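PDB 5L92: cytochrome P450 from Bacillus megaterium, which binds heme b and the steroid corticosterone, and probably oxidises such substrates as a heme-dependent monooxygenase using molecular oxygen. Local coordinates for residues E21-F26 with F391-K396; D212-L217 with G234-L239; S287-L292 with P315-A320. All coordinates share one frame; numbering follows the deposited sequence.

Contact 1: residues E21-F26 with F391-K396. With C0R (corticosterone), chain D.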
loop_
_atom_site.group_PDB
_atom_site.type_symbol
_atom_site.label_atom_id
_atom_site.label_comp_id
_atom_site.label_asym_id
_atom_site.label_seq_id
_atom_site.Cartn_x
_atom_site.Cartn_y
_atom_site.Cartn_z
ATOM N N GLU A 21 15.126 1.842 14.349
ATOM C CA GLU A 21 15.779 0.969 13.379
ATOM C C GLU A 21 14.754 0.311 12.459
ATOM O O GLU A 21 14.945 0.281 11.240
ATOM C CB GLU A 21 16.656 -0.064 14.099
ATOM C CG GLU A 21 17.969 0.571 14.578
ATOM C CD GLU A 21 18.709 -0.223 15.656
ATOM O OE1 GLU A 21 18.118 -1.163 16.246
ATOM O OE2 GLU A 21 19.896 0.111 15.909
ATOM N N ARG A 22 13.640 -0.181 13.015
ATOM C CA ARG A 22 12.549 -0.700 12.184
ATOM C C ARG A 22 12.065 0.313 11.145
ATOM O O ARG A 22 11.735 -0.050 10.013
ATOM C CB ARG A 22 11.366 -1.118 13.062
ATOM C CG ARG A 22 11.648 -2.266 14.013
ATOM C CD ARG A 22 10.516 -2.435 15.034
ATOM N NE ARG A 22 9.649 -3.568 14.720
ATOM C CZ ARG A 22 8.467 -3.500 14.111
ATOM N NH1 ARG A 22 7.952 -2.313 13.710
ATOM N NH2 ARG A 22 7.794 -4.647 13.901
ATOM N N PHE A 23 11.956 1.577 11.516
ATOM C CA PHE A 23 11.495 2.547 10.539
ATOM C C PHE A 23 12.606 3.041 9.626
ATOM O O PHE A 23 12.337 3.817 8.711
ATOM C CB PHE A 23 10.848 3.735 11.242
ATOM C CG PHE A 23 9.943 4.549 10.361
ATOM C CD1 PHE A 23 8.866 3.968 9.722
ATOM C CD2 PHE A 23 10.148 5.899 10.210
ATOM C CE1 PHE A 23 7.997 4.738 8.899
ATOM C CE2 PHE A 23 9.292 6.676 9.406
ATOM C CZ PHE A 23 8.205 6.079 8.761
ATOM N N ASN A 24 13.842 2.619 9.846
ATOM C CA ASN A 24 14.969 3.020 9.005
ATOM C C ASN A 24 15.796 1.773 8.687
ATOM O O ASN A 24 16.904 1.573 9.200
ATOM C CB ASN A 24 15.785 4.135 9.666
ATOM C CG ASN A 24 14.970 5.435 9.834
ATOM O OD1 ASN A 24 14.771 6.188 8.882
ATOM N ND2 ASN A 24 14.478 5.677 11.042
ATOM N N PRO A 25 15.265 0.910 7.826
ATOM C CA PRO A 25 15.991 -0.286 7.390
ATOM C C PRO A 25 17.046 -0.028 6.322
ATOM O O PRO A 25 17.680 -0.984 5.856
ATOM C CB PRO A 25 14.861 -1.173 6.827
ATOM C CG PRO A 25 13.843 -0.166 6.294
ATOM C CD PRO A 25 13.904 0.993 7.255
ATOM N N PHE A 26 17.297 1.228 5.958
ATOM C CA PHE A 26 18.042 1.498 4.730
ATOM C C PHE A 26 19.542 1.233 4.849
ATOM O O PHE A 26 20.167 0.925 3.836
ATOM C CB PHE A 26 17.756 2.933 4.270
ATOM C CG PHE A 26 16.258 3.251 4.266
ATOM C CD1 PHE A 26 15.437 2.676 3.346
ATOM C CD2 PHE A 26 15.708 4.092 5.213
ATOM C CE1 PHE A 26 14.069 2.945 3.344
ATOM C CE2 PHE A 26 14.360 4.357 5.211
ATOM C CZ PHE A 26 13.545 3.762 4.290
ATOM N N PHE A 391 4.064 -6.153 5.612
ATOM C CA PHE A 391 3.347 -5.869 4.385
ATOM C C PHE A 391 3.194 -4.362 4.133
ATOM O O PHE A 391 3.099 -3.950 2.962
ATOM C CB PHE A 391 1.964 -6.533 4.417
ATOM C CG PHE A 391 1.994 -8.028 4.437
ATOM C CD1 PHE A 391 2.510 -8.752 3.373
ATOM C CD2 PHE A 391 1.442 -8.718 5.511
ATOM C CE1 PHE A 391 2.484 -10.154 3.390
ATOM C CE2 PHE A 391 1.415 -10.111 5.537
ATOM C CZ PHE A 391 1.934 -10.828 4.483
ATOM N N VAL A 392 3.192 -3.528 5.186
ATOM C CA VAL A 392 3.106 -2.081 5.002
ATOM C C VAL A 392 4.145 -1.368 5.863
ATOM O O VAL A 392 4.639 -1.890 6.860
ATOM C CB VAL A 392 1.688 -1.524 5.280
ATOM C CG1 VAL A 392 0.706 -2.164 4.340
ATOM C CG2 VAL A 392 1.277 -1.730 6.730
ATOM N N TYR A 393 4.464 -0.144 5.458
ATOM C CA TYR A 393 5.545 0.624 6.051
ATOM C C TYR A 393 5.004 2.024 6.354
ATOM O O TYR A 393 4.622 2.772 5.449
ATOM C CB TYR A 393 6.746 0.651 5.105
ATOM C CG TYR A 393 7.813 1.628 5.546
ATOM C CD1 TYR A 393 8.788 1.253 6.452
ATOM C CD2 TYR A 393 7.839 2.929 5.067
ATOM C CE1 TYR A 393 9.790 2.158 6.872
ATOM C CE2 TYR A 393 8.839 3.838 5.473
ATOM C CZ TYR A 393 9.807 3.434 6.375
ATOM O OH TYR A 393 10.764 4.344 6.792
ATOM N N GLY A 394 4.890 2.362 7.624
ATOM C CA GLY A 394 4.280 3.629 7.947
ATOM C C GLY A 394 4.246 3.820 9.436
ATOM O O GLY A 394 4.796 3.022 10.197
ATOM N N LEU A 395 3.594 4.897 9.838
ATOM C CA LEU A 395 3.442 5.235 11.241
ATOM C C LEU A 395 2.002 5.055 11.691
ATOM O O LEU A 395 1.069 5.298 10.940
ATOM C CB LEU A 395 3.885 6.666 11.478
ATOM C CG LEU A 395 5.307 6.930 11.015
ATOM C CD1 LEU A 395 5.603 8.402 11.217
ATOM C CD2 LEU A 395 6.331 6.062 11.780
ATOM N N LYS A 396 1.837 4.682 12.952
ATOM C CA LYS A 396 0.512 4.510 13.529
ATOM C C LYS A 396 -0.121 5.830 13.948
ATOM O O LYS A 396 -1.356 5.924 14.021
ATOM C CB LYS A 396 0.606 3.587 14.735
ATOM C CG LYS A 396 1.235 2.191 14.389
ATOM C CD LYS A 396 1.651 1.410 15.620
ATOM C CE LYS A 396 0.512 1.246 16.598
ATOM N NZ LYS A 396 -0.742 0.780 15.935
HETATM C C1 C0R D . -0.664 -4.551 -1.063
HETATM C C2 C0R D . -0.729 -3.225 -1.841
HETATM C C3 C0R D . -2.197 -2.734 -2.238
HETATM C C4 C0R D . -3.402 -3.242 -1.301
HETATM C C5 C0R D . -3.110 -4.294 -0.230
HETATM C C6 C0R D . -4.275 -4.757 0.738
HETATM C C7 C0R D . -4.301 -6.382 0.798
HETATM C C8 C0R D . -2.934 -6.957 1.121
HETATM C C9 C0R D . -1.777 -6.437 0.164
HETATM C C10 C0R D . -1.679 -4.881 -0.021
HETATM C C11 C0R D . -0.406 -7.178 0.565
HETATM C C12 C0R D . -0.600 -8.811 0.608
HETATM C C13 C0R D . -1.699 -9.287 1.533
HETATM C C14 C0R D . -3.078 -8.492 1.134
HETATM C C15 C0R D . -3.968 -8.968 2.002
HETATM C C16 C0R D . -3.603 -10.540 2.096
HETATM C C17 C0R D . -2.066 -10.583 1.369
HETATM C C18 C0R D . -1.314 -9.019 3.027
HETATM C C19 C0R D . -1.237 -4.171 1.279
HETATM C C20 C0R D . -1.165 -11.670 2.020
HETATM C C21 C0R D . -0.268 -12.593 1.181
HETATM O O1 C0R D . -2.491 -1.927 -3.113
HETATM O O2 C0R D . 0.027 -6.750 1.747
HETATM O O3 C0R D . -1.171 -11.808 3.238
HETATM O O4 C0R D . 0.554 -13.314 2.094
#
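Phe-23 and Tyr-393 mark the nearest backbone approach between 21-26 and 391-396, yet their CA atoms stay 7.7 Å apart, so side chains span the gap. Both do so with CG anti to the backbone N (chi1 -160° for Phe-23), and the two side chains cross at about a right angle. Their rings end up almost parallel, with planes at 7°, but slid so far apart that they barely overlap. What lies over the centre of the Phe-23 ring is the phenol oxygen of Tyr-393, while Phe-23 CE1 sits over the rim of the Tyr-393 ring, 3.4 Å from Tyr-393 CZ.

The opposite face of Phe-23 is taken by Leu-395, whose CD2 makes a CH-pi contact 3.6 Å from the ring centroid. The phenylalanine is thus clamped between a polar tip and a methyl group, and Tyr-256 of helix 247-260 meets it edge-to-face. Pro-25 CD and Phe-26 CZ approach the Tyr-393 ring obliquely.

The polar element is a short hydrogen bond from Tyr-393 OH to Phe-23 O, 2.5 Å long, with the donor tilted 24° from the carbonyl plane. Arg-286 supplies a second hydrogen bond to the hydroxyl oxygen.

Segment 391-396 lies in the loop between strands 377-378 and 399-401. Its Phe-391 lines the corticosterone pocket, laying a ring face against corticosterone C18, so the contact ties the N-terminal region to a substrate-pocket loop of the P450 fold.

The chemistry is that of a buried hydroxyl used in two directions: it gives its proton to the carbonyl of Phe-23 and accepts from a guanidinium. That nearby positive charge would be expected to polarise the O-H and strengthen its grip on the carbonyl.

Contact 2: residues D212-L217 with G234-L239; sequences DIISVL and GFSILL. With HEM (protoporphyrin IX containing Fe), chain C.
Ile-213 and Leu-217, one helical turn apart, point toward 234-239 and touch Phe-235, and apolar packing of this kind carries most of the contact between helix 213-222 and helix 229-245. The short segments run nearly antiparallel, at 159°, with their axes 11.0 Å apart. Phe-235 holds CG anti to its own backbone N (chi1 177°), which brings CD2 and CE2 of the ring up to the two aliphatic residues. Leu-217 CD1 meets ring atom Phe-235 CD2 at 4.0 Å and Ile-213 CD1 meets Phe-235 CE2 at 4.1 Å. Both methyls come obliquely, and both side chains cross the phenylalanine at about a right angle. Leu-239, a turn further along, sets its CG over one face of the same ring, and its CD1 faces Ile-213 CG2.

A polar atom enters only as a packing partner. Ser-236 OG lies 3.4 Å from Ile-214 CG1, at the place where the backbones come nearest; its hydrogen bond goes back to Ile-232 O, so the hydroxyl is satisfied within its own helix and presents a small surface to the isoleucine.

No hydrogen bond crosses the contact, but side-chain bonds also gather at the start of helix 213-222. Asp-212 is its N-cap: Ser-215 N reaches Asp-212 OD1 in a nearly straight bond of 2.8 Å, and Ser-215 OG grips the same oxygen from above the carboxylate plane. The other oxygen, OD2, forms a salt bridge with Lys-205.

Ligand contacts come from helix 229-245: Leu-239 CD2 lies 3.4 Å from heme CBC, and Leu-238 CD2 touches heme CMD. Leu-238 also lines the corticosterone pocket.

Helix 229-245, the long central helix of the P450 fold, therefore runs between the heme and helix 213-222. Helix 141-151 packs on Ile-213 and Leu-239, while Phe-198 of helix 177-207 touches Ser-236.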
loop_
_atom_site.group_PDB
_atom_site.type_symbol
_atom_site.label_atom_id
_atom_site.label_comp_id
_atom_site.label_asym_id
_atom_site.label_seq_id
_atom_site.Cartn_x
_atom_site.Cartn_y
_atom_site.Cartn_z
ATOM N N ASP A 212 -21.694 1.649 -7.901
ATOM C CA ASP A 212 -20.492 1.174 -7.219
ATOM C C ASP A 212 -19.937 -0.022 -7.978
ATOM O O ASP A 212 -20.607 -0.615 -8.821
ATOM C CB ASP A 212 -20.768 0.788 -5.756
ATOM C CG ASP A 212 -21.973 -0.156 -5.608
ATOM O OD1 ASP A 212 -21.871 -1.330 -6.015
ATOM O OD2 ASP A 212 -23.006 0.274 -5.061
ATOM N N ILE A 213 -18.703 -0.394 -7.658
ATOM C CA ILE A 213 -18.046 -1.409 -8.458
ATOM C C ILE A 213 -18.495 -2.820 -8.092
ATOM O O ILE A 213 -18.265 -3.750 -8.867
ATOM C CB ILE A 213 -16.520 -1.283 -8.350
ATOM C CG1 ILE A 213 -15.869 -2.197 -9.373
ATOM C CG2 ILE A 213 -16.047 -1.606 -6.951
ATOM C CD1 ILE A 213 -14.569 -1.751 -9.849
ATOM N N ILE A 214 -19.117 -3.028 -6.940
ATOM C CA ILE A 214 -19.689 -4.342 -6.675
ATOM C C ILE A 214 -20.884 -4.589 -7.594
ATOM O O ILE A 214 -20.984 -5.645 -8.230
ATOM C CB ILE A 214 -20.073 -4.469 -5.194
ATOM C CG1 ILE A 214 -18.797 -4.434 -4.349
ATOM C CG2 ILE A 214 -20.912 -5.769 -4.946
ATOM C CD1 ILE A 214 -19.051 -4.616 -2.882
ATOM N N SER A 215 -21.803 -3.617 -7.670
ATOM C CA SER A 215 -22.897 -3.665 -8.638
ATOM C C SER A 215 -22.362 -3.855 -10.044
ATOM O O SER A 215 -22.874 -4.674 -10.807
ATOM C CB SER A 215 -23.721 -2.378 -8.570
ATOM O OG SER A 215 -24.299 -2.188 -7.286
ATOM N N VAL A 216 -21.299 -3.131 -10.401
ATOM C CA VAL A 216 -20.824 -3.224 -11.770
ATOM C C VAL A 216 -20.333 -4.628 -12.073
ATOM O O VAL A 216 -20.477 -5.102 -13.198
ATOM C CB VAL A 216 -19.737 -2.173 -12.035
ATOM C CG1 VAL A 216 -19.102 -2.421 -13.387
ATOM C CG2 VAL A 216 -20.347 -0.783 -11.995
ATOM N N LEU A 217 -19.736 -5.317 -11.096
ATOM C CA LEU A 217 -19.233 -6.656 -11.371
ATOM C C LEU A 217 -20.342 -7.694 -11.364
ATOM O O LEU A 217 -20.256 -8.679 -12.099
ATOM C CB LEU A 217 -18.184 -7.050 -10.348
ATOM C CG LEU A 217 -16.912 -6.232 -10.439
ATOM C CD1 LEU A 217 -16.277 -6.198 -9.074
ATOM C CD2 LEU A 217 -16.022 -6.863 -11.484
ATOM N N GLY A 234 -13.631 -11.503 -3.110
ATOM C CA GLY A 234 -12.186 -11.389 -2.960
ATOM C C GLY A 234 -11.653 -10.035 -3.422
ATOM O O GLY A 234 -10.831 -9.412 -2.746
ATOM N N PHE A 235 -12.121 -9.560 -4.577
ATOM C CA PHE A 235 -11.685 -8.265 -5.083
ATOM C C PHE A 235 -12.178 -7.138 -4.184
ATOM O O PHE A 235 -11.419 -6.214 -3.856
ATOM C CB PHE A 235 -12.170 -8.100 -6.529
ATOM C CG PHE A 235 -11.835 -6.761 -7.137
ATOM C CD1 PHE A 235 -10.581 -6.522 -7.697
ATOM C CD2 PHE A 235 -12.786 -5.758 -7.163
ATOM C CE1 PHE A 235 -10.274 -5.275 -8.255
ATOM C CE2 PHE A 235 -12.494 -4.513 -7.719
ATOM C CZ PHE A 235 -11.244 -4.272 -8.270
ATOM N N SER A 236 -13.420 -7.233 -3.717
ATOM C CA SER A 236 -13.944 -6.223 -2.810
ATOM C C SER A 236 -13.106 -6.138 -1.541
ATOM O O SER A 236 -12.788 -5.034 -1.072
ATOM C CB SER A 236 -15.403 -6.530 -2.503
ATOM O OG SER A 236 -16.138 -6.463 -3.710
ATOM N N ILE A 237 -12.691 -7.290 -1.005
ATOM C CA ILE A 237 -11.866 -7.288 0.204
ATOM C C ILE A 237 -10.503 -6.666 -0.075
ATOM O O ILE A 237 -10.006 -5.857 0.713
ATOM C CB ILE A 237 -11.740 -8.721 0.774
ATOM C CG1 ILE A 237 -13.068 -9.146 1.456
ATOM C CG2 ILE A 237 -10.595 -8.820 1.778
ATOM C CD1 ILE A 237 -13.208 -10.644 1.637
ATOM N N LEU A 238 -9.884 -7.037 -1.191
ATOM C CA LEU A 238 -8.594 -6.460 -1.551
ATOM C C LEU A 238 -8.676 -4.944 -1.586
ATOM O O LEU A 238 -7.817 -4.259 -1.022
ATOM C CB LEU A 238 -8.159 -7.004 -2.903
ATOM C CG LEU A 238 -6.852 -6.499 -3.532
ATOM C CD1 LEU A 238 -5.629 -6.753 -2.620
ATOM C CD2 LEU A 238 -6.700 -7.182 -4.870
ATOM N N LEU A 239 -9.733 -4.404 -2.198
ATOM C CA LEU A 239 -9.875 -2.955 -2.292
ATOM C C LEU A 239 -10.118 -2.360 -0.929
ATOM O O LEU A 239 -9.551 -1.314 -0.589
ATOM C CB LEU A 239 -11.019 -2.561 -3.227
ATOM C CG LEU A 239 -10.930 -2.836 -4.714
ATOM C CD1 LEU A 239 -12.124 -2.105 -5.376
ATOM C CD2 LEU A 239 -9.655 -2.420 -5.328
HETATM C CHA HEM C . -1.278 -3.977 -6.317
HETATM C CHB HEM C . 1.160 -0.613 -3.737
HETATM C CHC HEM C . -2.836 2.004 -3.205
HETATM C CHD HEM C . -5.303 -1.582 -5.326
HETATM C C1A HEM C . -0.267 -3.251 -5.699
HETATM C C2A HEM C . 1.139 -3.589 -5.729
HETATM C C3A HEM C . 1.802 -2.672 -5.009
HETATM C C4A HEM C . 0.849 -1.703 -4.520
HETATM C CMA HEM C . 3.324 -2.634 -4.765
HETATM C CAA HEM C . 1.767 -4.815 -6.448
HETATM C CBA HEM C . 1.379 -6.140 -5.790
HETATM C CGA HEM C . 2.238 -7.282 -6.264
HETATM O O1A HEM C . 2.908 -7.173 -7.299
HETATM O O2A HEM C . 2.288 -8.330 -5.598
HETATM C C1B HEM C . 0.328 0.425 -3.392
HETATM C C2B HEM C . 0.701 1.697 -2.787
HETATM C C3B HEM C . -0.433 2.402 -2.635
HETATM C C4B HEM C . -1.533 1.597 -3.127
HETATM C CMB HEM C . 2.142 2.123 -2.445
HETATM C CAB HEM C . -0.655 3.830 -2.094
HETATM C CBB HEM C . 0.306 4.768 -2.089
HETATM C C1C HEM C . -3.859 1.257 -3.741
HETATM C C2C HEM C . -5.256 1.598 -3.710
HETATM C C3C HEM C . -5.922 0.625 -4.305
HETATM C C4C HEM C . -4.995 -0.400 -4.698
HETATM C CMC HEM C . -5.894 2.894 -3.144
HETATM C CAC HEM C . -7.450 0.644 -4.434
HETATM C CBC HEM C . -8.019 0.577 -5.633
HETATM C C1D HEM C . -4.446 -2.545 -5.777
HETATM C C2D HEM C . -4.850 -3.758 -6.457
HETATM C C3D HEM C . -3.734 -4.442 -6.751
HETATM C C4D HEM C . -2.608 -3.668 -6.239
HETATM C CMD HEM C . -6.334 -4.116 -6.737
HETATM C CAD HEM C . -3.597 -5.803 -7.479
HETATM C CBD HEM C . -3.361 -5.602 -8.989
HETATM C CGD HEM C . -3.068 -6.886 -9.740
HETATM O O1D HEM C . -3.245 -6.924 -10.979
HETATM O O2D HEM C . -2.627 -7.897 -9.138
HETATM N NA HEM C . -0.434 -2.089 -4.959
HETATM N NB HEM C . -1.039 0.403 -3.562
HETATM N NC HEM C . -3.737 0.019 -4.345
HETATM N ND HEM C . -3.084 -2.549 -5.637
HETATM FE FE HEM C . -2.096 -0.991 -4.701
#

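Contact 3: residues S287-L292 with P315-A320; sequences SPVQAL and PWMGSA. With HEM (protoporphyrin IX containing Fe), chain C.
Met-317 is bent at both chi2 (97°) and chi3 (76°), which curls its methyl back against Leu-292 and Val-289. Met-317 CE lies 3.6 Å from Leu-292 CD1. The distance from Met-317 CE to heme CMA is 3.8 Å, so the thioether end packs against the porphyrin rim. Leu-292 CD1 also reaches heme O1A, and Val-289 CG2 faces the heme edge.

Two backbone bonds join the segments. Gly-318 N donates to Gln-290 O almost straight (2.8 Å, 176°), and Leu-292 N donates to Pro-315 O. Between them Ala-291 CB rests over a face of Trp-316, 3.6 Å from Trp-316 CE3.

The Gln-290 side chain folds back, its NE2 bonding Ser-287 O at 2.9 Å on a lone pair, while OE1 lies against Gly-318 CA and is hydrogen-bonded to Tyr-29 OH. Cut back to alanine, this position would probably deprive the Ser-287 carbonyl and the Tyr-29 hydroxyl of this partner and open a gap beside Gly-318.

The loop thus leads from helix 275-285 into strand 294-296, meeting the end of neighbouring strand 312-315 and the start of helix 317-320, with helix 52-60 packed on Leu-292, Pro-315 and Met-317.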
loop_
_atom_site.group_PDB
_atom_site.type_symbol
_atom_site.label_atom_id
_atom_site.label_comp_id
_atom_site.label_asym_id
_atom_site.label_seq_id
_atom_site.Cartn_x
_atom_site.Cartn_y
_atom_site.Cartn_z
ATOM N N SER A 287 8.710 4.252 1.124
ATOM C CA SER A 287 7.684 3.567 0.350
ATOM C C SER A 287 6.664 2.894 1.268
ATOM O O SER A 287 7.059 2.131 2.156
ATOM C CB SER A 287 8.359 2.550 -0.544
ATOM O OG SER A 287 9.583 3.073 -1.065
ATOM N N PRO A 288 5.364 3.134 1.069
ATOM C CA PRO A 288 4.311 2.440 1.855
ATOM C C PRO A 288 4.392 0.921 1.825
ATOM O O PRO A 288 3.970 0.262 2.786
ATOM C CB PRO A 288 3.022 2.945 1.182
ATOM C CG PRO A 288 3.428 4.304 0.652
ATOM C CD PRO A 288 4.769 4.059 0.089
ATOM N N VAL A 289 4.907 0.348 0.744
ATOM C CA VAL A 289 5.150 -1.084 0.633
ATOM C C VAL A 289 6.644 -1.293 0.382
ATOM O O VAL A 289 7.174 -0.859 -0.645
ATOM C CB VAL A 289 4.301 -1.724 -0.464
ATOM C CG1 VAL A 289 4.555 -3.250 -0.540
ATOM C CG2 VAL A 289 2.770 -1.476 -0.208
ATOM N N GLN A 290 7.330 -1.945 1.325
ATOM C CA GLN A 290 8.791 -2.083 1.221
ATOM C C GLN A 290 9.233 -3.276 0.379
ATOM O O GLN A 290 10.342 -3.248 -0.189
ATOM C CB GLN A 290 9.428 -2.212 2.602
ATOM C CG GLN A 290 9.444 -0.921 3.389
ATOM C CD GLN A 290 10.384 0.108 2.809
ATOM O OE1 GLN A 290 11.565 -0.164 2.610
ATOM N NE2 GLN A 290 9.855 1.273 2.490
ATOM N N ALA A 291 8.399 -4.309 0.293
ATOM C CA ALA A 291 8.757 -5.578 -0.334
ATOM C C ALA A 291 7.478 -6.344 -0.656
ATOM O O ALA A 291 6.417 -6.058 -0.117
ATOM C CB ALA A 291 9.654 -6.423 0.592
ATOM N N LEU A 292 7.613 -7.340 -1.523
ATOM C CA LEU A 292 6.535 -8.221 -1.944
ATOM C C LEU A 292 7.015 -9.665 -1.795
ATOM O O LEU A 292 8.129 -9.921 -1.314
ATOM C CB LEU A 292 6.131 -7.897 -3.394
ATOM C CG LEU A 292 5.596 -6.470 -3.562
ATOM C CD1 LEU A 292 5.418 -6.083 -5.020
ATOM C CD2 LEU A 292 4.267 -6.397 -2.836
ATOM N N PRO A 315 11.369 -9.664 -3.074
ATOM C CA PRO A 315 11.970 -8.474 -3.683
ATOM C C PRO A 315 11.685 -7.231 -2.847
ATOM O O PRO A 315 10.539 -6.929 -2.511
ATOM C CB PRO A 315 11.306 -8.414 -5.062
ATOM C CG PRO A 315 9.988 -9.118 -4.879
ATOM C CD PRO A 315 10.297 -10.234 -3.908
ATOM N N TRP A 316 12.749 -6.520 -2.504
ATOM C CA TRP A 316 12.676 -5.360 -1.630
ATOM C C TRP A 316 12.660 -4.083 -2.471
ATOM O O TRP A 316 13.702 -3.481 -2.733
ATOM C CB TRP A 316 13.851 -5.363 -0.667
ATOM C CG TRP A 316 13.771 -6.467 0.404
ATOM C CD1 TRP A 316 14.250 -7.737 0.310
ATOM C CD2 TRP A 316 13.182 -6.362 1.703
ATOM N NE1 TRP A 316 14.011 -8.429 1.474
ATOM C CE2 TRP A 316 13.353 -7.606 2.349
ATOM C CE3 TRP A 316 12.560 -5.325 2.397
ATOM C CZ2 TRP A 316 12.906 -7.846 3.652
ATOM C CZ3 TRP A 316 12.095 -5.559 3.683
ATOM C CH2 TRP A 316 12.270 -6.819 4.304
ATOM N N MET A 317 11.466 -3.594 -2.798
ATOM C CA MET A 317 11.421 -2.338 -3.542
ATOM C C MET A 317 12.067 -1.208 -2.741
ATOM O O MET A 317 12.752 -0.360 -3.317
ATOM C CB MET A 317 9.993 -1.977 -3.928
ATOM C CG MET A 317 9.384 -2.994 -4.899
ATOM S SD MET A 317 8.382 -4.177 -3.993
ATOM C CE MET A 317 6.992 -3.100 -3.732
ATOM N N GLY A 318 11.900 -1.212 -1.408
ATOM C CA GLY A 318 12.559 -0.220 -0.574
ATOM C C GLY A 318 14.072 -0.172 -0.754
ATOM O O GLY A 318 14.679 0.909 -0.746
ATOM N N SER A 319 14.699 -1.332 -0.926
ATOM C CA SER A 319 16.122 -1.403 -1.230
ATOM C C SER A 319 16.438 -0.964 -2.657
ATOM O O SER A 319 17.373 -0.183 -2.883
ATOM C CB SER A 319 16.610 -2.829 -0.998
ATOM O OG SER A 319 18.015 -2.906 -1.143
ATOM N N ALA A 320 15.700 -1.498 -3.631
ATOM C CA ALA A 320 15.873 -1.101 -5.023
ATOM C C ALA A 320 15.815 0.408 -5.190
ATOM O O ALA A 320 16.482 0.967 -6.070
ATOM C CB ALA A 320 14.798 -1.746 -5.903
HETATM C CHA HEM C . -1.278 -3.977 -6.317
HETATM C CHB HEM C . 1.160 -0.613 -3.737
HETATM C CHC HEM C . -2.836 2.004 -3.205
HETATM C CHD HEM C . -5.303 -1.582 -5.326
HETATM C C1A HEM C . -0.267 -3.251 -5.699
HETATM C C2A HEM C . 1.139 -3.589 -5.729
HETATM C C3A HEM C . 1.802 -2.672 -5.009
HETATM C C4A HEM C . 0.849 -1.703 -4.520
HETATM C CMA HEM C . 3.324 -2.634 -4.765
HETATM C CAA HEM C . 1.767 -4.815 -6.448
HETATM C CBA HEM C . 1.379 -6.140 -5.790
HETATM C CGA HEM C . 2.238 -7.282 -6.264
HETATM O O1A HEM C . 2.908 -7.173 -7.299
HETATM O O2A HEM C . 2.288 -8.330 -5.598
HETATM C C1B HEM C . 0.328 0.425 -3.392
HETATM C C2B HEM C . 0.701 1.697 -2.787
HETATM C C3B HEM C . -0.433 2.402 -2.635
HETATM C C4B HEM C . -1.533 1.597 -3.127
HETATM C CMB HEM C . 2.142 2.123 -2.445
HETATM C CAB HEM C . -0.655 3.830 -2.094
HETATM C CBB HEM C . 0.306 4.768 -2.089
HETATM C C1C HEM C . -3.859 1.257 -3.741
HETATM C C2C HEM C . -5.256 1.598 -3.710
HETATM C C3C HEM C . -5.922 0.625 -4.305
HETATM C C4C HEM C . -4.995 -0.400 -4.698
HETATM C CMC HEM C . -5.894 2.894 -3.144
HETATM C CAC HEM C . -7.450 0.644 -4.434
HETATM C CBC HEM C . -8.019 0.577 -5.633
HETATM C C1D HEM C . -4.446 -2.545 -5.777
HETATM C C2D HEM C . -4.850 -3.758 -6.457
HETATM C C3D HEM C . -3.734 -4.442 -6.751
HETATM C C4D HEM C . -2.608 -3.668 -6.239
HETATM C CMD HEM C . -6.334 -4.116 -6.737
HETATM C CAD HEM C . -3.597 -5.803 -7.479
HETATM C CBD HEM C . -3.361 -5.602 -8.989
HETATM C CGD HEM C . -3.068 -6.886 -9.740
HETATM O O1D HEM C . -3.245 -6.924 -10.979
HETATM O O2D HEM C . -2.627 -7.897 -9.138
HETATM N NA HEM C . -0.434 -2.089 -4.959
HETATM N NB HEM C . -1.039 0.403 -3.562
HETATM N NC HEM C . -3.737 0.019 -4.345
HETATM N ND HEM C . -3.084 -2.549 -5.637
HETATM FE FE HEM C . -2.096 -0.991 -4.701
#

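All three contacts are buried, and none is a surface patch; contact 2 lies farthest from the chain's centre, on the opposite side from the other two. Contacts 1 and 3 adjoin, with centres about 11 Å apart: Tyr-393 N probably bonds Pro-288 O at 2.7 Å, and Tyr-393 CB packs on Gln-290 CG. Contact 2 is nested in the chain loop closed by contact 1 and precedes contact 3. Its helix pair meets with no hydrogen bond across it, mainly through apolar side chains, whereas contacts 1 and 3, built largely from loop, are joined by hydrogen bonds to backbone carbonyls. Contacts 2 and 3 both touch heme, while contact 1 reaches corticosterone through Phe-391.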